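Local coordinates for protein putative hydrolase (Chloroflexus aurantiacus J-10-fl, PDB 3CMN) that is probably a zincin-like metallopeptidase, a putative hydrolase of helical fold whose substrate is not established, at residues R44-Y48 with F158-I163. Numbering follows the deposited sequence.
Sequences RREQY and FVEPNI
Tyr48, on helix 41-63, lays one ring face on the ring of Phe158, the last residue of strand 155-158. The two rings form an offset stack. Their centroids are 4.0 Å apart and their planes only 8° from parallel. The side chains run in opposite directions, which brings Phe158 CB over the Tyr48 ring, nearest its CZ. It sits 3.9 Å from the Tyr48 centroid as a CH-pi contact. Between the two rings the closest atoms are Tyr48 CE2 and Phe158 CD2, at 3.5 Å.

The hydroxyl end of Tyr48 reaches past the stack to carbon atoms of Ile163 and Glu160. Tyr48 OH lies 3.2 Å from Ile163 CD1, which comes from the opposite direction. Glu160 CG lies near the ring plane at the edge, 3.6 Å from the same oxygen. This buried hydroxyl has no hydrogen-bond partner in the model.

Glu160 bends at chi2 (-80°), turning its carboxylate to Arg44. Its OE2 stands over one face of the guanidinium, near the rim, 3.2 Å from Arg44 NE. No N-H of Arg44 points at it, so the Arg44 salt bridge rests on charge alone. The guanidinium is oriented by other bonds. Arg44 NH1 donates to Gln47 OE1 at 2.9 Å, almost in the guanidinium plane, and NH2 pairs with Asp174. The stronger partner of Glu160 OE2 is Arg178, with which it forms a second salt bridge.

The contact joins helix 41-63 to the strand-to-helix turn at Val159, the N-cap residue of helix 160-169. Phe158 also touches Glu185 of a possible HExxH zinc motif, which carries no metal here. An aromatic stack and a charged group lie side by side in a buried contact, and the two arginines would probably stabilise the Glu160 carboxylate as an anion.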
loop_
_atom_site.group_PDB
_atom_site.type_symbol
_atom_site.label_atom_id
_atom_site.label_comp_id
_atom_site.label_asym_id
_atom_site.label_seq_id
_atom_site.Cartn_x
_atom_site.Cartn_y
_atom_site.Cartn_z
ATOM N N ARG A 44 -17.936 -6.642 -13.490
ATOM C CA ARG A 44 -16.913 -5.923 -12.734
ATOM C C ARG A 44 -15.537 -6.526 -13.090
ATOM O O ARG A 44 -14.553 -5.803 -13.227
ATOM C CB ARG A 44 -17.175 -6.005 -11.223
ATOM C CG ARG A 44 -18.315 -5.107 -10.716
ATOM C CD ARG A 44 -18.103 -3.618 -11.033
ATOM N NE ARG A 44 -19.221 -2.808 -10.530
ATOM C CZ ARG A 44 -19.440 -1.528 -10.826
ATOM N NH1 ARG A 44 -18.632 -0.860 -11.639
ATOM N NH2 ARG A 44 -20.472 -0.909 -10.288
ATOM N N ARG A 45 -15.482 -7.845 -13.262
ATOM C CA ARG A 45 -14.241 -8.511 -13.643
ATOM C C ARG A 45 -13.820 -7.973 -15.010
ATOM O O ARG A 45 -12.637 -7.762 -15.259
ATOM C CB ARG A 45 -14.431 -10.029 -13.754
ATOM C CG ARG A 45 -15.026 -10.707 -12.540
ATOM C CD ARG A 45 -14.979 -12.238 -12.653
ATOM N NE ARG A 45 -13.717 -12.760 -12.131
ATOM C CZ ARG A 45 -12.550 -12.660 -12.755
ATOM N NH1 ARG A 45 -12.476 -12.073 -13.936
ATOM N NH2 ARG A 45 -11.448 -13.105 -12.175
ATOM N N GLU A 46 -14.796 -7.777 -15.900
ATOM C CA GLU A 46 -14.539 -7.243 -17.242
ATOM C C GLU A 46 -13.901 -5.876 -17.127
ATOM O O GLU A 46 -12.863 -5.599 -17.720
ATOM C CB GLU A 46 -15.843 -7.068 -18.032
ATOM C CG GLU A 46 -16.557 -8.339 -18.479
ATOM C CD GLU A 46 -15.962 -8.940 -19.736
ATOM O OE1 GLU A 46 -16.622 -9.805 -20.350
ATOM O OE2 GLU A 46 -14.835 -8.555 -20.116
ATOM N N GLN A 47 -14.549 -5.017 -16.356
ATOM C CA GLN A 47 -14.099 -3.649 -16.160
ATOM C C GLN A 47 -12.662 -3.598 -15.671
ATOM O O GLN A 47 -11.806 -2.992 -16.316
ATOM C CB GLN A 47 -15.036 -2.947 -15.180
ATOM C CG GLN A 47 -14.831 -1.457 -15.019
ATOM C CD GLN A 47 -15.769 -0.878 -13.985
ATOM O OE1 GLN A 47 -16.366 -1.619 -13.194
ATOM N NE2 GLN A 47 -15.902 0.445 -13.971
ATOM N N TYR A 48 -12.396 -4.243 -14.533
ATOM C CA TYR A 48 -11.044 -4.266 -13.963
ATOM C C TYR A 48 -10.038 -4.917 -14.909
ATOM O O TYR A 48 -8.912 -4.432 -15.059
ATOM C CB TYR A 48 -11.019 -5.012 -12.616
ATOM C CG TYR A 48 -11.665 -4.261 -11.482
ATOM C CD1 TYR A 48 -12.744 -4.800 -10.792
ATOM C CD2 TYR A 48 -11.209 -3.009 -11.111
ATOM C CE1 TYR A 48 -13.355 -4.098 -9.762
ATOM C CE2 TYR A 48 -11.809 -2.300 -10.083
ATOM C CZ TYR A 48 -12.884 -2.848 -9.417
ATOM O OH TYR A 48 -13.497 -2.114 -8.428
ATOM N N PHE A 158 -9.516 -6.493 -6.040
ATOM C CA PHE A 158 -10.216 -5.273 -5.692
ATOM C C PHE A 158 -11.380 -5.677 -4.810
ATOM O O PHE A 158 -12.110 -6.601 -5.143
ATOM C CB PHE A 158 -10.732 -4.582 -6.967
ATOM C CG PHE A 158 -9.653 -4.318 -7.994
ATOM C CD1 PHE A 158 -9.221 -5.322 -8.850
ATOM C CD2 PHE A 158 -9.035 -3.069 -8.069
ATOM C CE1 PHE A 158 -8.183 -5.089 -9.769
ATOM C CE2 PHE A 158 -7.999 -2.823 -8.979
ATOM C CZ PHE A 158 -7.573 -3.838 -9.831
ATOM N N VAL A 159 -11.513 -5.034 -3.668
ATOM C CA VAL A 159 -12.675 -5.303 -2.829
ATOM C C VAL A 159 -13.846 -4.410 -3.221
ATOM O O VAL A 159 -14.110 -3.414 -2.575
ATOM C CB VAL A 159 -12.346 -5.122 -1.337
ATOM C CG1 VAL A 159 -13.436 -5.736 -0.472
ATOM C CG2 VAL A 159 -10.991 -5.733 -1.012
ATOM N N GLU A 160 -14.468 -4.718 -4.354
ATOM C CA GLU A 160 -15.480 -3.910 -5.023
ATOM C C GLU A 160 -16.503 -3.375 -4.028
ATOM O O GLU A 160 -16.956 -2.224 -4.224
ATOM C CB GLU A 160 -16.174 -4.720 -6.120
ATOM C CG GLU A 160 -16.384 -3.956 -7.418
ATOM C CD GLU A 160 -17.583 -3.029 -7.362
ATOM O OE1 GLU A 160 -18.599 -3.411 -6.743
ATOM O OE2 GLU A 160 -17.507 -1.924 -7.937
ATOM N N PRO A 161 -16.973 -4.131 -3.051
ATOM C CA PRO A 161 -17.993 -3.605 -2.137
ATOM C C PRO A 161 -17.584 -2.307 -1.461
ATOM O O PRO A 161 -18.367 -1.362 -1.414
ATOM C CB PRO A 161 -18.196 -4.749 -1.145
ATOM C CG PRO A 161 -17.945 -5.979 -1.992
ATOM C CD PRO A 161 -16.720 -5.565 -2.798
ATOM N N ASN A 162 -16.358 -2.261 -0.942
ATOM C CA ASN A 162 -15.875 -1.055 -0.271
ATOM C C ASN A 162 -15.576 0.037 -1.294
ATOM O O ASN A 162 -15.751 1.222 -1.017
ATOM C CB ASN A 162 -14.625 -1.357 0.566
ATOM C CG ASN A 162 -14.867 -2.437 1.604
ATOM O OD1 ASN A 162 -16.005 -2.866 1.812
ATOM N ND2 ASN A 162 -13.796 -2.890 2.260
ATOM N N ILE A 163 -15.127 -0.372 -2.472
ATOM C CA ILE A 163 -14.841 0.564 -3.553
ATOM C C ILE A 163 -16.152 1.259 -3.965
ATOM O O ILE A 163 -16.193 2.473 -4.146
ATOM C CB ILE A 163 -14.234 -0.172 -4.788
ATOM C CG1 ILE A 163 -12.889 -0.798 -4.410
ATOM C CG2 ILE A 163 -14.057 0.797 -5.950
ATOM C CD1 ILE A 163 -12.189 -1.544 -5.531
#